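Local coordinates for protein cytochrome c (Shewanella violacea, PDB 6A3L) that binds heme c covalently within a four-helix bundle and probably takes part in electron transfer, at residues F3-A6 with D7-I10; T77-S80 with D81-K85; A95-L98 with A99-S102. All coordinates share one frame; numbering follows the deposited sequence.

How the contacts relate
Three helix ends are described, in the order contact 1, contact 2, contact 3 along the chain, and none touches another. Contact 1 opens helix 6-31; contacts 2 and 3 lie near the start and at the end of helix 79-99, with centres about 27 Å apart. The centres of contacts 1 and 2 are about 20 Å apart, and their nearest atoms about 11 Å. Contact 3 lies across the chain's centre from contact 1, about 34 Å away between centres. With helices 39-53 and 105-126, these two helices build the four-helix bundle of a cytochrome c'. Contacts 1 and 2 approach the heme through I10 and F82, whereas contact 3 finishes a helix farther from it.

Contact 1 (F3-A6 with D7-I10); sequences FKEA and DDAI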
loop_
_atom_site.group_PDB
_atom_site.type_symbol
_atom_site.label_atom_id
_atom_site.label_comp_id
_atom_site.label_asym_id
_atom_site.label_seq_id
_atom_site.Cartn_x
_atom_site.Cartn_y
_atom_site.Cartn_z
ATOM N N PHE A 3 16.795 1.579 2.756
ATOM C CA PHE A 3 16.866 1.385 1.312
ATOM C C PHE A 3 18.316 1.256 0.860
ATOM O O PHE A 3 19.162 2.086 1.212
ATOM C CB PHE A 3 16.186 2.556 0.604
ATOM C CG PHE A 3 14.810 2.833 1.113
ATOM C CD1 PHE A 3 14.584 3.859 2.011
ATOM C CD2 PHE A 3 13.744 2.038 0.723
ATOM C CE1 PHE A 3 13.314 4.098 2.501
ATOM C CE2 PHE A 3 12.471 2.281 1.210
ATOM C CZ PHE A 3 12.256 3.311 2.098
ATOM N N LYS A 4 18.594 0.208 0.078
ATOM C CA LYS A 4 19.961 -0.042 -0.380
ATOM C C LYS A 4 20.489 1.097 -1.258
ATOM O O LYS A 4 21.647 1.514 -1.108
ATOM C CB LYS A 4 20.013 -1.380 -1.120
ATOM C CG LYS A 4 21.410 -1.786 -1.561
ATOM C CD LYS A 4 21.724 -3.237 -1.211
ATOM C CE LYS A 4 23.200 -3.393 -0.868
ATOM N NZ LYS A 4 24.062 -3.271 -2.076
ATOM N N GLU A 5 19.670 1.599 -2.190
ATOM C CA GLU A 5 20.028 2.722 -3.058
ATOM C C GLU A 5 18.887 3.728 -3.083
ATOM O O GLU A 5 17.762 3.429 -2.675
ATOM C CB GLU A 5 20.355 2.282 -4.491
ATOM C CG GLU A 5 21.554 1.367 -4.601
ATOM C CD GLU A 5 21.365 0.286 -5.656
ATOM O OE1 GLU A 5 22.224 -0.623 -5.752
ATOM O OE2 GLU A 5 20.351 0.347 -6.388
ATOM N N ALA A 6 19.186 4.934 -3.585
ATOM C CA ALA A 6 18.155 5.962 -3.708
ATOM C C ALA A 6 17.038 5.513 -4.637
ATOM O O ALA A 6 15.865 5.806 -4.385
ATOM C CB ALA A 6 18.765 7.273 -4.206
ATOM N N ASP A 7 17.370 4.754 -5.677
ATOM C CA ASP A 7 16.342 4.268 -6.591
ATOM C C ASP A 7 15.339 3.376 -5.872
ATOM O O ASP A 7 14.171 3.300 -6.270
ATOM C CB ASP A 7 17.010 3.518 -7.742
ATOM C CG ASP A 7 18.012 4.382 -8.473
ATOM O OD1 ASP A 7 19.136 3.901 -8.745
ATOM O OD2 ASP A 7 17.685 5.565 -8.717
ATOM N N ASP A 8 15.777 2.672 -4.830
ATOM C CA ASP A 8 14.840 1.860 -4.073
ATOM C C ASP A 8 13.881 2.749 -3.287
ATOM O O ASP A 8 12.678 2.477 -3.228
ATOM C CB ASP A 8 15.604 0.904 -3.154
ATOM C CG ASP A 8 16.525 -0.073 -3.933
ATOM O OD1 ASP A 8 16.333 -0.280 -5.155
ATOM O OD2 ASP A 8 17.442 -0.648 -3.308
ATOM N N ALA A 9 14.402 3.828 -2.687
ATOM C CA ALA A 9 13.556 4.784 -1.975
ATOM C C ALA A 9 12.639 5.536 -2.931
ATOM O O ALA A 9 11.486 5.836 -2.586
ATOM C CB ALA A 9 14.417 5.767 -1.187
ATOM N N ILE A 10 13.142 5.897 -4.113
ATOM C CA ILE A 10 12.291 6.565 -5.096
ATOM C C ILE A 10 11.185 5.623 -5.557
ATOM O O ILE A 10 10.005 5.998 -5.602
ATOM C CB ILE A 10 13.123 7.078 -6.281
ATOM C CG1 ILE A 10 13.990 8.249 -5.850
ATOM C CG2 ILE A 10 12.235 7.494 -7.415
ATOM C CD1 ILE A 10 14.888 8.763 -6.952
#
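E5, the N-cap of the helix, and D7 begin the contact with like charges side by side, E5 OE2 lying 4.4 Å from D7 OD1. D8 answers the N-cap residue twice, though weakly: D8 N donates to E5 O at 3.0 Å with an angle of 131°, while D8 OD2 receives E5 N at 3.4 Å. The latter is one half of a capping box. D8 CG stands beside its own backbone N (chi1 -61°), which turns the carboxylate back over the N-cap, with OD2 also near K4 CB. A9 lies over one face of the F3 ring: its CA is 4.0 Å from the ring centroid and 17° off the normal, a CH-pi contact, and its CB is 3.7 Å from F3 CD1. An alanine in place of F3 would probably cost A9 the ring lying over it and leave a gap beside the start of the helix. I10 N closes the first firm helical turn, reaching A6 O at 2.7 Å. This opening of helix 6-31 is flanked by I61 of a loop, which touches F3 and A9, while the F3 ring also meets Y12 of its own chain and H22 of the second subunit.

Contact 2 (T77-S80 with D81-K85); sequences TDKS and DFDAK. With HEC (heme c), chain C.
This is a local contact at the N-terminal start of helix 79-99, braced by a K79–D83 salt bridge one turn long, and it also presents F82 to the heme. The evidence for the start is in the backbone: D78 O, of the N-cap residue, accepts F82 N at 3.2 Å and also D81 N in a weak, bent bond. D83 N then reaches K79 O at 170°, and A84 N follows to S80 O. In the salt bridge, K79 NZ stands 2.9 Å from D83 OD1 on its syn lone pair, with OD2 a weaker second acceptor. The lysine chain starts out anti to its backbone N (chi1 -170°) and then bends at chi2 and chi4, which folds an initially outward chain back across the carboxylate, CD coming to 3.4 Å from D83 OD1. That oxygen also lies only 3.2 Å from K79 O, another acceptor, so the ammonium probably offsets the repulsion between them. D83 OD1 lies at the edge of the F82 ring, in its plane. One face of F82 is turned to the heme: CBC sits 3.8 Å above the ring plane, toward the rim, and F82 CE1 approaches HEC CAC at 3.5 Å. K85 CB adds a contact with CBC. The carboxylates of D78 and D81 have planes 48° apart, and D81 OD1 is taken by Y126 OH. Helix 105-126 thus packs against this start through Y126 and through C122, which bears on F82, while F60 and Y126 meet the F82 ring edge-to-face and L57 touches both F82 and D83.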
loop_
_atom_site.group_PDB
_atom_site.type_symbol
_atom_site.label_atom_id
_atom_site.label_comp_id
_atom_site.label_asym_id
_atom_site.label_seq_id
_atom_site.Cartn_x
_atom_site.Cartn_y
_atom_site.Cartn_z
ATOM N N THR A 77 15.041 21.208 1.433
ATOM C CA THR A 77 15.314 22.515 2.024
ATOM C C THR A 77 14.200 22.937 2.968
ATOM O O THR A 77 14.423 23.759 3.863
ATOM C CB THR A 77 15.517 23.572 0.940
ATOM O OG1 THR A 77 14.280 23.801 0.252
ATOM C CG2 THR A 77 16.610 23.130 -0.051
ATOM N N ASP A 78 12.988 22.435 2.764
ATOM C CA ASP A 78 11.878 22.705 3.674
ATOM C C ASP A 78 11.225 21.426 4.207
ATOM O O ASP A 78 9.997 21.343 4.317
ATOM C CB ASP A 78 10.834 23.597 3.007
ATOM C CG ASP A 78 10.109 24.466 4.002
ATOM O OD1 ASP A 78 10.075 24.110 5.207
ATOM O OD2 ASP A 78 9.596 25.520 3.585
ATOM N N LYS A 79 12.036 20.430 4.585
ATOM C CA LYS A 79 11.516 19.113 4.969
ATOM C C LYS A 79 10.510 19.208 6.109
ATOM O O LYS A 79 9.559 18.422 6.172
ATOM C CB LYS A 79 12.683 18.204 5.363
ATOM C CG LYS A 79 12.333 16.745 5.552
ATOM C CD LYS A 79 11.690 16.153 4.310
ATOM C CE LYS A 79 11.838 14.631 4.301
ATOM N NZ LYS A 79 11.447 14.052 5.628
ATOM N N SER A 80 10.690 20.173 7.006
ATOM C CA SER A 80 9.750 20.358 8.108
ATOM C C SER A 80 8.325 20.577 7.593
ATOM O O SER A 80 7.379 19.935 8.061
ATOM C CB SER A 80 10.216 21.535 8.970
ATOM O OG SER A 80 9.432 21.649 10.129
ATOM N N ASP A 81 8.159 21.476 6.614
ATOM C CA ASP A 81 6.839 21.766 6.053
ATOM C C ASP A 81 6.298 20.604 5.222
ATOM O O ASP A 81 5.084 20.344 5.218
ATOM C CB ASP A 81 6.903 23.036 5.197
ATOM C CG ASP A 81 5.615 23.295 4.438
ATOM O OD1 ASP A 81 5.621 23.202 3.189
ATOM O OD2 ASP A 81 4.595 23.584 5.090
ATOM N N PHE A 82 7.171 19.919 4.483
ATOM C CA PHE A 82 6.726 18.790 3.673
ATOM C C PHE A 82 6.154 17.692 4.558
ATOM O O PHE A 82 5.072 17.161 4.289
ATOM C CB PHE A 82 7.890 18.276 2.824
ATOM C CG PHE A 82 7.554 17.098 1.949
ATOM C CD1 PHE A 82 6.980 17.284 0.706
ATOM C CD2 PHE A 82 7.858 15.803 2.354
ATOM C CE1 PHE A 82 6.691 16.199 -0.116
ATOM C CE2 PHE A 82 7.565 14.710 1.542
ATOM C CZ PHE A 82 6.988 14.903 0.306
ATOM N N ASP A 83 6.854 17.368 5.652
ATOM C CA ASP A 83 6.351 16.348 6.567
ATOM C C ASP A 83 4.997 16.755 7.118
ATOM O O ASP A 83 4.090 15.922 7.246
ATOM C CB ASP A 83 7.337 16.111 7.715
ATOM C CG ASP A 83 8.669 15.493 7.252
ATOM O OD1 ASP A 83 8.875 15.314 6.028
ATOM O OD2 ASP A 83 9.488 15.170 8.138
ATOM N N ALA A 84 4.841 18.039 7.441
ATOM C CA ALA A 84 3.566 18.537 7.947
ATOM C C ALA A 84 2.438 18.284 6.954
ATOM O O ALA A 84 1.363 17.800 7.330
ATOM C CB ALA A 84 3.689 20.025 8.259
ATOM N N LYS A 85 2.669 18.588 5.676
ATOM C CA LYS A 85 1.643 18.337 4.663
ATOM C C LYS A 85 1.300 16.853 4.597
ATOM O O LYS A 85 0.129 16.482 4.462
ATOM C CB LYS A 85 2.107 18.849 3.297
ATOM C CG LYS A 85 2.296 20.375 3.245
ATOM C CD LYS A 85 2.751 20.850 1.869
ATOM C CE LYS A 85 2.836 22.361 1.809
ATOM N NZ LYS A 85 1.528 22.996 2.111
HETATM FE FE HEC C . 1.439 12.651 -4.535
HETATM C CHA HEC C . 3.819 11.569 -6.823
HETATM C CHB HEC C . -0.943 10.807 -6.136
HETATM C CHC HEC C . -0.790 13.136 -1.897
HETATM C CHD HEC C . 3.839 14.343 -2.850
HETATM N NA HEC C . 1.459 11.417 -6.156
HETATM C C1A HEC C . 2.529 11.136 -6.980
HETATM C C2A HEC C . 2.036 10.317 -8.050
HETATM C C3A HEC C . 0.730 10.097 -7.864
HETATM C C4A HEC C . 0.334 10.784 -6.662
HETATM C CMA HEC C . -0.205 9.267 -8.780
HETATM C CAA HEC C . 2.897 9.763 -9.190
HETATM C CBA HEC C . 3.572 8.506 -8.613
HETATM C CGA HEC C . 4.197 7.759 -9.760
HETATM O O1A HEC C . 3.450 6.967 -10.380
HETATM O O2A HEC C . 5.402 7.960 -10.068
HETATM N NB HEC C . -0.521 12.027 -4.048
HETATM C C1B HEC C . -1.340 11.355 -4.935
HETATM C C2B HEC C . -2.679 11.332 -4.386
HETATM C C3B HEC C . -2.666 11.992 -3.211
HETATM C C4B HEC C . -1.297 12.431 -2.975
HETATM C CMB HEC C . -3.870 10.663 -5.113
HETATM C CAB HEC C . -3.857 12.218 -2.238
HETATM C CBB HEC C . -4.787 11.263 -2.055
HETATM N NC HEC C . 1.526 13.533 -2.713
HETATM C C1C HEC C . 0.487 13.684 -1.806
HETATM C C2C HEC C . 0.968 14.524 -0.724
HETATM C C3C HEC C . 2.236 14.890 -0.987
HETATM C C4C HEC C . 2.611 14.249 -2.238
HETATM C CMC HEC C . 0.092 14.946 0.476
HETATM C CAC HEC C . 3.188 15.780 -0.137
HETATM C CBC HEC C . 3.157 15.770 1.203
HETATM N ND HEC C . 3.453 12.885 -4.801
HETATM C C1D HEC C . 4.246 13.659 -3.971
HETATM C C2D HEC C . 5.587 13.637 -4.491
HETATM C C3D HEC C . 5.595 12.873 -5.595
HETATM C C4D HEC C . 4.249 12.391 -5.813
HETATM C CMD HEC C . 6.782 14.386 -3.854
HETATM C CAD HEC C . 6.822 12.547 -6.481
HETATM C CBD HEC C . 7.332 11.119 -6.237
HETATM C CGD HEC C . 8.518 10.842 -7.134
HETATM O O1D HEC C . 8.344 10.777 -8.374
HETATM O O2D HEC C . 9.649 10.696 -6.621
#

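Contact 3 (A95-L98 with A99-S102); sequences ALLL and ASAS
L97 and S100 meet through the one side-chain hydrogen bond across these segments: S100 OG donates to L97 O at 2.7 Å, coming in 34° out of the carbonyl plane. The hydroxyl holds the slot between the backbone N and the carbonyl carbon (chi1 74°), and this torsion folds it back onto the preceding turn. Backbone bonds make up the second group, and they record the end of the helix. A99 N to A95 O and S100 N to L96 O are ordinary helical bonds spanning four residues. A101 N breaks the pattern: it stands 3.6 Å from L97 O and bonds instead to L98 O at 3.0 Å, approaching from above the carbonyl plane, 62° out of it. S102 N then reaches A99 O at 2.9 Å, closing a type I beta turn. Van der Waals contact across the segments is slight and sets carbon against oxygen: L97 CD1 lies 3.7 Å from S100 OG, and A99 CB rests near the carbonyl oxygens of A95 and L96 and touches L107 and L108 of helix 105-126. L97 and S100 both reach A46 of helix 39-53, and S100 OG has a weak further bond to T43 OG1. The chemistry implies an exchange of donors at the helix end: as the backbone N-H of A101 shifts to the next carbonyl, the serine hydroxyl supplies L97 O with a partner while the chain turns toward helix 105-126.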
loop_
_atom_site.group_PDB
_atom_site.type_symbol
_atom_site.label_atom_id
_atom_site.label_comp_id
_atom_site.label_asym_id
_atom_site.label_seq_id
_atom_site.Cartn_x
_atom_site.Cartn_y
_atom_site.Cartn_z
ATOM N N ALA A 95 -9.905 11.052 8.506
ATOM C CA ALA A 95 -11.233 11.644 8.592
ATOM C C ALA A 95 -12.157 11.075 7.524
ATOM O O ALA A 95 -13.333 10.802 7.795
ATOM C CB ALA A 95 -11.130 13.172 8.466
ATOM N N LEU A 96 -11.647 10.903 6.299
ATOM C CA LEU A 96 -12.457 10.333 5.219
ATOM C C LEU A 96 -12.950 8.934 5.567
ATOM O O LEU A 96 -14.093 8.566 5.246
ATOM C CB LEU A 96 -11.645 10.279 3.915
ATOM C CG LEU A 96 -12.385 9.761 2.669
ATOM C CD1 LEU A 96 -13.650 10.594 2.451
ATOM C CD2 LEU A 96 -11.505 9.847 1.431
ATOM N N LEU A 97 -12.079 8.128 6.183
ATOM C CA LEU A 97 -12.445 6.771 6.575
ATOM C C LEU A 97 -13.559 6.778 7.609
ATOM O O LEU A 97 -14.419 5.885 7.618
ATOM C CB LEU A 97 -11.213 6.043 7.119
ATOM C CG LEU A 97 -11.419 4.614 7.651
ATOM C CD1 LEU A 97 -12.160 3.745 6.660
ATOM C CD2 LEU A 97 -10.080 4.002 8.004
ATOM N N LEU A 98 -13.537 7.763 8.511
ATOM C CA LEU A 98 -14.590 7.867 9.514
ATOM C C LEU A 98 -15.905 8.279 8.867
ATOM O O LEU A 98 -16.967 7.748 9.203
ATOM C CB LEU A 98 -14.185 8.872 10.596
ATOM C CG LEU A 98 -14.633 8.554 12.033
ATOM C CD1 LEU A 98 -14.129 9.616 13.010
ATOM C CD2 LEU A 98 -16.142 8.336 12.191
ATOM N N ALA A 99 -15.840 9.211 7.916
ATOM C CA ALA A 99 -17.029 9.638 7.196
ATOM C C ALA A 99 -17.660 8.478 6.438
ATOM O O ALA A 99 -18.890 8.351 6.397
ATOM C CB ALA A 99 -16.662 10.762 6.234
ATOM N N SER A 100 -16.832 7.619 5.826
ATOM C CA SER A 100 -17.345 6.478 5.074
ATOM C C SER A 100 -18.148 5.527 5.958
ATOM O O SER A 100 -18.842 4.648 5.439
ATOM C CB SER A 100 -16.187 5.723 4.382
ATOM O OG SER A 100 -15.409 4.969 5.304
ATOM N N ALA A 101 -18.043 5.657 7.280
ATOM C CA ALA A 101 -18.899 4.870 8.157
ATOM C C ALA A 101 -20.352 5.330 8.081
ATOM O O ALA A 101 -21.270 4.505 8.149
ATOM C CB ALA A 101 -18.375 4.938 9.593
ATOM N N SER A 102 -20.581 6.641 7.956
ATOM C CA SER A 102 -21.914 7.221 7.818
ATOM C C SER A 102 -22.327 7.363 6.347
ATOM O O SER A 102 -21.494 7.474 5.443
ATOM C CB SER A 102 -21.990 8.578 8.515
ATOM O OG SER A 102 -23.260 9.151 8.299
#